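Local coordinates for protein K7 (Vaccinia virus WR, PDB 3JRV) that counters host innate immunity as a Bcl-2-like virulence factor, binding the RNA helicase DDX3 to block IRF3 activation and binding TRAF6 and IRAK2 to prevent NF-kappa-B activation, at residues A[10-15]-A[34-39]; A[21-26]-A[136-141]; A[27-32]-A[52-57]. All blocks are in the same frame, centred on the assembly; numbering follows the deposited sequence.

Contact 1. Residues A[10-15]-A[34-39]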
loop_
_atom_site.group_PDB
_atom_site.type_symbol
_atom_site.label_atom_id
_atom_site.label_comp_id
_atom_site.label_asym_id
_atom_site.label_seq_id
_atom_site.Cartn_x
_atom_site.Cartn_y
_atom_site.Cartn_z
ATOM N N ALA A 10 3.762 -12.863 -10.469
ATOM C CA ALA A 10 3.028 -11.602 -10.502
ATOM C C ALA A 10 3.915 -10.524 -11.143
ATOM O O ALA A 10 5.118 -10.498 -10.937
ATOM C CB ALA A 10 2.650 -11.158 -9.103
ATOM N N VAL A 11 3.311 -9.660 -11.948
ATOM C CA VAL A 11 4.062 -8.616 -12.639
ATOM C C VAL A 11 3.840 -7.278 -11.929
ATOM O O VAL A 11 2.698 -6.925 -11.567
ATOM C CB VAL A 11 3.583 -8.507 -14.106
ATOM C CG1 VAL A 11 4.395 -7.458 -14.869
ATOM C CG2 VAL A 11 3.673 -9.856 -14.839
ATOM N N PHE A 12 4.924 -6.539 -11.699
ATOM C CA PHE A 12 4.828 -5.251 -11.037
ATOM C C PHE A 12 5.269 -4.172 -12.005
ATOM O O PHE A 12 6.462 -4.032 -12.272
ATOM C CB PHE A 12 5.710 -5.277 -9.783
ATOM C CG PHE A 12 5.265 -6.299 -8.802
ATOM C CD1 PHE A 12 4.298 -5.976 -7.879
ATOM C CD2 PHE A 12 5.754 -7.596 -8.837
ATOM C CE1 PHE A 12 3.794 -6.882 -6.991
ATOM C CE2 PHE A 12 5.266 -8.540 -7.922
ATOM C CZ PHE A 12 4.244 -8.184 -7.027
ATOM N N TYR A 13 4.295 -3.500 -12.602
ATOM C CA TYR A 13 4.552 -2.575 -13.694
ATOM C C TYR A 13 5.226 -1.289 -13.253
ATOM O O TYR A 13 5.872 -0.623 -14.088
ATOM C CB TYR A 13 3.235 -2.224 -14.363
ATOM C CG TYR A 13 2.639 -3.413 -15.062
ATOM C CD1 TYR A 13 3.080 -3.799 -16.338
ATOM C CD2 TYR A 13 1.641 -4.163 -14.446
ATOM C CE1 TYR A 13 2.549 -4.917 -16.948
ATOM C CE2 TYR A 13 1.078 -5.256 -15.078
ATOM C CZ TYR A 13 1.523 -5.618 -16.324
ATOM O OH TYR A 13 0.965 -6.740 -16.919
ATOM N N PHE A 14 5.096 -0.927 -11.967
ATOM C CA PHE A 14 5.659 0.345 -11.524
ATOM C C PHE A 14 6.942 0.225 -10.715
ATOM O O PHE A 14 7.513 1.251 -10.276
ATOM C CB PHE A 14 4.639 1.102 -10.665
ATOM C CG PHE A 14 3.365 1.465 -11.396
ATOM C CD1 PHE A 14 3.234 2.702 -12.019
ATOM C CD2 PHE A 14 2.281 0.587 -11.404
ATOM C CE1 PHE A 14 2.017 3.059 -12.650
ATOM C CE2 PHE A 14 1.089 0.914 -12.042
ATOM C CZ PHE A 14 0.965 2.127 -12.694
ATOM N N VAL A 15 7.390 -1.013 -10.481
ATOM C CA VAL A 15 8.472 -1.282 -9.527
ATOM C C VAL A 15 9.769 -0.524 -9.781
ATOM O O VAL A 15 10.432 -0.154 -8.803
ATOM C CB VAL A 15 8.729 -2.794 -9.400
ATOM C CG1 VAL A 15 9.263 -3.399 -10.722
ATOM C CG2 VAL A 15 9.727 -3.104 -8.269
ATOM N N ILE A 34 1.000 -2.334 -2.635
ATOM C CA ILE A 34 0.622 -3.055 -1.415
ATOM C C ILE A 34 0.852 -4.569 -1.606
ATOM O O ILE A 34 1.368 -5.266 -0.695
ATOM C CB ILE A 34 -0.859 -2.749 -1.043
ATOM C CG1 ILE A 34 -0.991 -1.255 -0.643
ATOM C CG2 ILE A 34 -1.348 -3.740 0.047
ATOM C CD1 ILE A 34 -0.062 -0.817 0.505
ATOM N N THR A 35 0.558 -5.074 -2.799
ATOM C CA THR A 35 0.910 -6.487 -3.076
ATOM C C THR A 35 2.428 -6.731 -3.041
ATOM O O THR A 35 2.929 -7.681 -2.429
ATOM C CB THR A 35 0.383 -6.897 -4.437
ATOM O OG1 THR A 35 -1.045 -6.870 -4.397
ATOM C CG2 THR A 35 0.929 -8.295 -4.822
ATOM N N TRP A 36 3.196 -5.819 -3.625
ATOM C CA TRP A 36 4.637 -5.965 -3.670
ATOM C C TRP A 36 5.247 -6.066 -2.251
ATOM O O TRP A 36 6.196 -6.823 -2.041
ATOM C CB TRP A 36 5.229 -4.783 -4.461
ATOM C CG TRP A 36 6.734 -4.855 -4.591
ATOM C CD1 TRP A 36 7.456 -5.550 -5.559
ATOM C CD2 TRP A 36 7.703 -4.126 -3.828
ATOM N NE1 TRP A 36 8.806 -5.323 -5.401
ATOM C CE2 TRP A 36 8.988 -4.444 -4.355
ATOM C CE3 TRP A 36 7.608 -3.195 -2.767
ATOM C CZ2 TRP A 36 10.169 -3.878 -3.843
ATOM C CZ3 TRP A 36 8.791 -2.638 -2.246
ATOM C CH2 TRP A 36 10.056 -2.978 -2.792
ATOM N N ARG A 37 4.748 -5.291 -1.277
ATOM C CA ARG A 37 5.346 -5.343 0.077
ATOM C C ARG A 37 5.161 -6.753 0.694
ATOM O O ARG A 37 5.915 -7.122 1.580
ATOM C CB ARG A 37 4.689 -4.286 1.000
ATOM C CG ARG A 37 5.103 -2.835 0.548
ATOM C CD ARG A 37 6.619 -2.576 0.733
ATOM N NE ARG A 37 7.046 -2.739 2.133
ATOM C CZ ARG A 37 7.005 -1.787 3.077
ATOM N NH1 ARG A 37 6.480 -0.585 2.828
ATOM N NH2 ARG A 37 7.401 -2.070 4.325
ATOM N N ASN A 38 4.152 -7.500 0.253
ATOM C CA ASN A 38 4.000 -8.938 0.655
ATOM C C ASN A 38 4.910 -9.829 -0.191
ATOM O O ASN A 38 5.683 -10.654 0.325
ATOM C CB ASN A 38 2.536 -9.355 0.462
ATOM C CG ASN A 38 2.308 -10.811 0.804
ATOM O OD1 ASN A 38 2.314 -11.673 -0.092
ATOM N ND2 ASN A 38 2.100 -11.095 2.070
ATOM N N HIS A 39 4.786 -9.666 -1.500
ATOM C CA HIS A 39 5.479 -10.523 -2.472
ATOM C C HIS A 39 6.986 -10.518 -2.299
ATOM O O HIS A 39 7.637 -11.568 -2.431
ATOM C CB HIS A 39 5.095 -10.040 -3.875
ATOM C CG HIS A 39 5.541 -10.947 -4.980
ATOM N ND1 HIS A 39 6.793 -10.856 -5.544
ATOM C CD2 HIS A 39 4.850 -11.857 -5.713
ATOM C CE1 HIS A 39 6.876 -11.721 -6.546
ATOM N NE2 HIS A 39 5.694 -12.296 -6.703
#

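Contact 2. Residues A[21-26]-A[136-141]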
loop_
_atom_site.group_PDB
_atom_site.type_symbol
_atom_site.label_atom_id
_atom_site.label_comp_id
_atom_site.label_asym_id
_atom_site.label_seq_id
_atom_site.Cartn_x
_atom_site.Cartn_y
_atom_site.Cartn_z
ATOM N N CYS A 21 2.864 10.366 -13.589
ATOM C CA CYS A 21 2.204 11.610 -13.990
ATOM C C CYS A 21 0.893 11.386 -14.712
ATOM O O CYS A 21 0.483 12.216 -15.549
ATOM C CB CYS A 21 3.144 12.436 -14.860
ATOM S SG CYS A 21 3.506 11.519 -16.342
ATOM N N SER A 22 0.172 10.356 -14.279
ATOM C CA SER A 22 -1.185 10.070 -14.778
ATOM C C SER A 22 -2.036 9.737 -13.594
ATOM O O SER A 22 -1.755 8.762 -12.884
ATOM C CB SER A 22 -1.239 8.879 -15.733
ATOM O OG SER A 22 -0.501 9.166 -16.895
ATOM N N ARG A 23 -3.074 10.533 -13.352
ATOM C CA ARG A 23 -3.926 10.219 -12.208
ATOM C C ARG A 23 -4.687 8.916 -12.409
ATOM O O ARG A 23 -5.029 8.244 -11.419
ATOM C CB ARG A 23 -4.845 11.415 -11.825
ATOM C CG ARG A 23 -5.988 11.617 -12.748
ATOM C CD ARG A 23 -6.730 12.914 -12.394
ATOM N NE ARG A 23 -7.363 12.871 -11.075
ATOM C CZ ARG A 23 -8.429 12.130 -10.767
ATOM N NH1 ARG A 23 -8.968 11.331 -11.683
ATOM N NH2 ARG A 23 -8.953 12.169 -9.535
ATOM N N ASP A 24 -4.871 8.494 -13.663
ATOM C CA ASP A 24 -5.630 7.283 -13.922
ATOM C C ASP A 24 -4.809 6.028 -13.616
ATOM O O ASP A 24 -5.324 4.914 -13.737
ATOM C CB ASP A 24 -6.161 7.238 -15.364
ATOM C CG ASP A 24 -7.358 8.191 -15.585
ATOM O OD1 ASP A 24 -8.005 8.691 -14.610
ATOM O OD2 ASP A 24 -7.605 8.491 -16.780
ATOM N N SER A 25 -3.551 6.211 -13.223
ATOM C CA SER A 25 -2.691 5.088 -12.836
ATOM C C SER A 25 -2.536 4.941 -11.328
ATOM O O SER A 25 -1.914 4.003 -10.865
ATOM C CB SER A 25 -1.308 5.217 -13.485
ATOM O OG SER A 25 -1.435 5.002 -14.878
ATOM N N ILE A 26 -3.102 5.878 -10.570
ATOM C CA ILE A 26 -2.837 5.944 -9.146
ATOM C C ILE A 26 -3.402 4.736 -8.391
ATOM O O ILE A 26 -2.699 4.157 -7.550
ATOM C CB ILE A 26 -3.340 7.286 -8.531
ATOM C CG1 ILE A 26 -2.407 8.423 -8.929
ATOM C CG2 ILE A 26 -3.434 7.201 -6.997
ATOM C CD1 ILE A 26 -1.044 8.463 -8.197
ATOM N N ASN A 136 -8.596 12.057 -2.879
ATOM C CA ASN A 136 -7.421 11.383 -2.366
ATOM C C ASN A 136 -6.424 11.061 -3.482
ATOM O O ASN A 136 -5.223 11.112 -3.291
ATOM C CB ASN A 136 -7.805 10.129 -1.565
ATOM C CG ASN A 136 -8.317 10.499 -0.178
ATOM O OD1 ASN A 136 -8.011 11.597 0.318
ATOM N ND2 ASN A 136 -9.053 9.605 0.463
ATOM N N ILE A 137 -6.944 10.639 -4.629
ATOM C CA ILE A 137 -6.096 10.456 -5.822
ATOM C C ILE A 137 -5.323 11.728 -6.135
ATOM O O ILE A 137 -4.108 11.692 -6.344
ATOM C CB ILE A 137 -6.915 10.010 -7.041
ATOM C CG1 ILE A 137 -7.418 8.593 -6.793
ATOM C CG2 ILE A 137 -6.064 10.133 -8.337
ATOM C CD1 ILE A 137 -8.389 8.125 -7.869
ATOM N N ASN A 138 -6.024 12.866 -6.093
ATOM C CA ASN A 138 -5.358 14.126 -6.369
ATOM C C ASN A 138 -4.314 14.503 -5.317
ATOM O O ASN A 138 -3.221 14.958 -5.665
ATOM C CB ASN A 138 -6.392 15.225 -6.546
ATOM C CG ASN A 138 -7.121 15.090 -7.899
ATOM O OD1 ASN A 138 -6.613 14.435 -8.836
ATOM N ND2 ASN A 138 -8.304 15.658 -7.996
ATOM N N ILE A 139 -4.649 14.283 -4.039
ATOM C CA ILE A 139 -3.709 14.567 -2.964
ATOM C C ILE A 139 -2.420 13.756 -3.240
ATOM O O ILE A 139 -1.308 14.260 -3.127
ATOM C CB ILE A 139 -4.291 14.191 -1.594
ATOM C CG1 ILE A 139 -5.345 15.239 -1.197
ATOM C CG2 ILE A 139 -3.158 14.121 -0.525
ATOM C CD1 ILE A 139 -6.223 14.796 -0.068
ATOM N N LEU A 140 -2.592 12.468 -3.493
ATOM C CA LEU A 140 -1.448 11.577 -3.661
ATOM C C LEU A 140 -0.606 11.949 -4.882
ATOM O O LEU A 140 0.613 12.092 -4.788
ATOM C CB LEU A 140 -1.897 10.120 -3.721
ATOM C CG LEU A 140 -0.732 9.133 -3.888
ATOM C CD1 LEU A 140 0.305 9.294 -2.773
ATOM C CD2 LEU A 140 -1.273 7.708 -3.990
ATOM N N ILE A 141 -1.247 12.153 -6.024
ATOM C CA ILE A 141 -0.423 12.395 -7.228
ATOM C C ILE A 141 0.285 13.749 -7.164
ATOM O O ILE A 141 1.422 13.857 -7.584
ATOM C CB ILE A 141 -1.193 12.246 -8.540
ATOM C CG1 ILE A 141 -0.190 12.241 -9.697
ATOM C CG2 ILE A 141 -2.238 13.347 -8.708
ATOM C CD1 ILE A 141 -0.827 11.708 -10.981
#

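Contact 3. Residues A[27-32]-A[52-57]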
loop_
_atom_site.group_PDB
_atom_site.type_symbol
_atom_site.label_atom_id
_atom_site.label_comp_id
_atom_site.label_asym_id
_atom_site.label_seq_id
_atom_site.Cartn_x
_atom_site.Cartn_y
_atom_site.Cartn_z
ATOM N N ILE A 27 -4.636 4.357 -8.693
ATOM C CA ILE A 27 -5.229 3.168 -8.033
ATOM C C ILE A 27 -4.417 1.910 -8.352
ATOM O O ILE A 27 -4.130 1.094 -7.454
ATOM C CB ILE A 27 -6.722 3.004 -8.379
ATOM C CG1 ILE A 27 -7.486 4.146 -7.715
ATOM C CG2 ILE A 27 -7.277 1.638 -7.877
ATOM C CD1 ILE A 27 -9.000 4.154 -7.994
ATOM N N ASP A 28 -4.058 1.747 -9.624
ATOM C CA ASP A 28 -3.264 0.573 -10.011
ATOM C C ASP A 28 -1.942 0.562 -9.257
ATOM O O ASP A 28 -1.470 -0.511 -8.816
ATOM C CB ASP A 28 -2.976 0.570 -11.518
ATOM C CG ASP A 28 -4.210 0.321 -12.360
ATOM O OD1 ASP A 28 -5.165 -0.371 -11.923
ATOM O OD2 ASP A 28 -4.266 0.905 -13.462
ATOM N N LEU A 29 -1.310 1.730 -9.126
ATOM C CA LEU A 29 -0.021 1.818 -8.462
ATOM C C LEU A 29 -0.170 1.395 -6.978
ATOM O O LEU A 29 0.634 0.628 -6.440
ATOM C CB LEU A 29 0.443 3.296 -8.498
ATOM C CG LEU A 29 1.619 3.600 -7.572
ATOM C CD1 LEU A 29 2.898 2.815 -7.883
ATOM C CD2 LEU A 29 1.926 5.158 -7.504
ATOM N N ILE A 30 -1.162 1.922 -6.270
ATOM C CA ILE A 30 -1.241 1.602 -4.844
ATOM C C ILE A 30 -1.605 0.128 -4.671
ATOM O O ILE A 30 -1.024 -0.545 -3.803
ATOM C CB ILE A 30 -2.309 2.496 -4.183
ATOM C CG1 ILE A 30 -1.818 3.964 -4.221
ATOM C CG2 ILE A 30 -2.595 2.014 -2.747
ATOM C CD1 ILE A 30 -0.507 4.197 -3.471
ATOM N N ASP A 31 -2.502 -0.393 -5.509
ATOM C CA ASP A 31 -2.874 -1.809 -5.426
ATOM C C ASP A 31 -1.605 -2.655 -5.603
ATOM O O ASP A 31 -1.316 -3.549 -4.797
ATOM C CB ASP A 31 -3.836 -2.118 -6.578
ATOM C CG ASP A 31 -4.396 -3.518 -6.538
ATOM O OD1 ASP A 31 -4.190 -4.219 -5.509
ATOM O OD2 ASP A 31 -5.075 -3.914 -7.538
ATOM N N GLU A 32 -0.843 -2.384 -6.669
ATOM C CA GLU A 32 0.355 -3.190 -6.939
ATOM C C GLU A 32 1.371 -3.091 -5.804
ATOM O O GLU A 32 2.038 -4.082 -5.466
ATOM C CB GLU A 32 0.973 -2.775 -8.293
ATOM C CG GLU A 32 2.264 -3.356 -8.632
ATOM C CD GLU A 32 2.758 -2.748 -9.928
ATOM O OE1 GLU A 32 2.085 -2.959 -10.986
ATOM O OE2 GLU A 32 3.767 -2.010 -9.827
ATOM N N ARG A 52 12.416 5.271 -7.548
ATOM C CA ARG A 52 12.110 6.384 -6.637
ATOM C C ARG A 52 10.638 6.443 -6.263
ATOM O O ARG A 52 10.317 6.934 -5.186
ATOM C CB ARG A 52 12.610 7.747 -7.188
ATOM C CG ARG A 52 14.146 7.835 -7.296
ATOM C CD ARG A 52 14.635 9.211 -7.802
ATOM N NE ARG A 52 14.447 10.198 -6.735
ATOM C CZ ARG A 52 14.015 11.453 -6.894
ATOM N NH1 ARG A 52 13.721 11.929 -8.093
ATOM N NH2 ARG A 52 13.865 12.244 -5.837
ATOM N N LEU A 53 9.739 5.996 -7.155
ATOM C CA LEU A 53 8.301 6.042 -6.880
ATOM C C LEU A 53 7.942 5.104 -5.713
ATOM O O LEU A 53 7.335 5.517 -4.712
ATOM C CB LEU A 53 7.516 5.698 -8.142
ATOM C CG LEU A 53 5.991 5.612 -8.031
ATOM C CD1 LEU A 53 5.424 6.939 -7.497
ATOM C CD2 LEU A 53 5.414 5.207 -9.390
ATOM N N TYR A 54 8.337 3.842 -5.828
ATOM C CA TYR A 54 8.152 2.897 -4.702
ATOM C C TYR A 54 8.847 3.379 -3.445
ATOM O O TYR A 54 8.277 3.274 -2.361
ATOM C CB TYR A 54 8.676 1.508 -5.076
ATOM C CG TYR A 54 7.642 0.596 -5.674
ATOM C CD1 TYR A 54 6.637 1.059 -6.513
ATOM C CD2 TYR A 54 7.770 -0.792 -5.513
ATOM C CE1 TYR A 54 5.747 0.175 -7.163
ATOM C CE2 TYR A 54 6.865 -1.658 -6.093
ATOM C CZ TYR A 54 5.842 -1.192 -6.886
ATOM O OH TYR A 54 5.051 -2.134 -7.489
ATOM N N LYS A 55 10.064 3.901 -3.553
ATOM C CA LYS A 55 10.778 4.419 -2.355
ATOM C C LYS A 55 9.943 5.525 -1.690
ATOM O O LYS A 55 9.864 5.581 -0.462
ATOM C CB LYS A 55 12.192 4.892 -2.723
ATOM C CG LYS A 55 13.128 3.687 -2.927
ATOM C CD LYS A 55 14.519 4.124 -3.314
ATOM C CE LYS A 55 15.388 2.912 -3.589
ATOM N NZ LYS A 55 16.485 3.344 -4.483
ATOM N N GLU A 56 9.324 6.413 -2.491
ATOM C CA GLU A 56 8.474 7.443 -1.891
ATOM C C GLU A 56 7.301 6.837 -1.141
ATOM O O GLU A 56 6.972 7.289 -0.028
ATOM C CB GLU A 56 7.915 8.408 -2.944
ATOM C CG GLU A 56 8.748 9.625 -3.259
ATOM C CD GLU A 56 9.422 10.329 -2.080
ATOM O OE1 GLU A 56 8.820 10.861 -1.096
ATOM O OE2 GLU A 56 10.623 10.501 -2.254
ATOM N N LEU A 57 6.659 5.822 -1.732
ATOM C CA LEU A 57 5.536 5.142 -1.051
ATOM C C LEU A 57 6.026 4.475 0.226
ATOM O O LEU A 57 5.287 4.488 1.238
ATOM C CB LEU A 57 4.836 4.111 -1.967
ATOM C CG LEU A 57 4.248 4.773 -3.242
ATOM C CD1 LEU A 57 3.656 3.632 -4.114
ATOM C CD2 LEU A 57 3.161 5.731 -2.839
#

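Contact 1. Residues A[10-15]-A[34-39]
The ring of Phe12 meets Trp36 with a face and His39 with an edge. Trp36 turns an edge to one face of Phe12. Trp36 CD1 stands over the middle of the phenyl ring, 4.0 Å from Phe12 CG. The phenyl ring and the five-membered ring of the indole are 74° apart in plane, a T-shaped pair. Phe12 in turn offers its own edge to His39. Phe12 CE2 comes over the centre of the imidazole and lies 3.7 Å from His39 ND1. This second edge-to-face pair has its planes at 64°. At another part of the Phe12 rim, near the ring plane, sits the methyl CG2 of Thr35, 3.9 Å from Phe12 CE1. Phe12 CE1 also reaches the helix backbone, 3.5 Å from Trp36 CA.

Trp36 and His39 are three positions apart on helix 26-42, so both rings rise on the side that meets Phe12. Each has its CG opposite the backbone N (chi1 -171° for His39), which sends the indole over a face of the phenyl ring and sets the imidazole face against its edge. The result is an aromatic cluster. It packs the N-terminal loop against one side of helix 26-42 in this Bcl-2-like helical fold. Residues of the bound DDX3 peptide pack on Ile34, Thr35 and Asn38 of the same helix stretch.

Smaller contacts flank the cluster. Ala10 CB meets the imidazole 4.0 Å from His39 NE2. Val15 CG2 lies 3.7 Å from Trp36 NE1. No hydrogen bond joins 10-15 to 34-39. Outside the pair, Tyr54 of helix 52-58 also meets Trp36 edge-to-face and touches Phe12 and Val15.

Contact 2. Residues A[21-26]-A[136-141]
Arg23 and Asn138 supply the polar part of this contact. Arg23 NE donates to Asn138 OD1 at 2.8 Å, and the N-H points almost straight at the oxygen (167°). OD1 lies in the guanidinium plane, while the donor is tilted modestly from the carbonyl plane of the amide. Arg23 NH2 adds a weak, more bent bond to the same oxygen. NH2 also forms a salt bridge with Asp134, at the start of helix 134-148. A methyl rests on the charged group as well: Ile137 CG2 covers one face of the guanidinium, offset toward its rim, and is 3.7 Å from Arg23 NH2.

The apolar part lies beside it. Ile26 packs on three residues of the helix. Ile26 CB lies 3.9 Å from Ile137 CG2, Ile26 CG2 meets Leu140 CD2 at 3.7 Å, and Ile26 CD1 is 3.8 Å from Ile141 CB. The Ile141 side chain stretches out from the helix (chi1 -169°, chi2 164°). This brings Ile141 CD1 against the backbone between Ser22 and Arg23, 3.5 Å from Arg23 N.

The contact thus joins the short 3-10 turn and the first residue of helix 26-42 to the C-terminal helix 134-148. Isoleucine and leucine side chains fill its inner part. On the more exposed side, the in-plane bond to Asn138 would limit rotation of the guanidinium, and Asp134 probably balances its charge.

Contact 3. Residues A[27-32]-A[52-57]
Helix segments 27-32 and 52-57 cross at -70°, with their axes 11.6 Å apart at the closest point. The nearest backbone pair is Ile30 and Leu57, so side chains fill the space between the helices. Leu29 is the main bridge. Leu29 CD1 meets Leu53 CD2 at 3.8 Å and Leu57 CD1 at 3.9 Å, each pair of leucines reaching tip to tip. Leu29 CD1 also comes to the edge of the Tyr54 ring, 4.0 Å from Tyr54 CE1. Ile30 CD1 touches Leu57 CD2.

One polar bond lies beside this apolar core. Tyr54 OH donates to Glu32 OE2 at 2.7 Å, taking the lone pair that faces away from the other carboxylate oxygen. Glu32 has CG opposite its backbone N (chi1 172°), and the extended chain carries the carboxylate to the tyrosine. The backbone N of Phe14 binds OE2 as well, and that of Tyr13 binds OE1, so the carboxylate has three donors, two of them on OE2.

The arrangement is helix-on-helix core packing in an all-helical Bcl-2-like fold. Helix 26-42 also serves the DDX3 site: Asp28 and Asp31 form salt bridges with basic side chains of the bound peptide.

From the N terminus, the chain first runs through 10-15. Contact 1 closes a short loop when helix 26-42 brings 34-39 back to it. Contact 2 starts inside that loop, at 21-26, and closes only at 136-141 near the C terminus, so contacts 1 and 2 cross. Contact 3 joins 27-32 to 52-57; it crosses contact 1 and lies wholly within the span of contact 2. Helix 26-42 serves contacts 1 and 3, and contact 2 reaches its first residue. Contacts 1 and 3 also meet where Phe12 packs on Glu32, and contacts 2 and 3 where Leu140 packs on Ile30. Together they tie the N-terminal chain, helix 52-58 and helix 134-148 to helix 26-42.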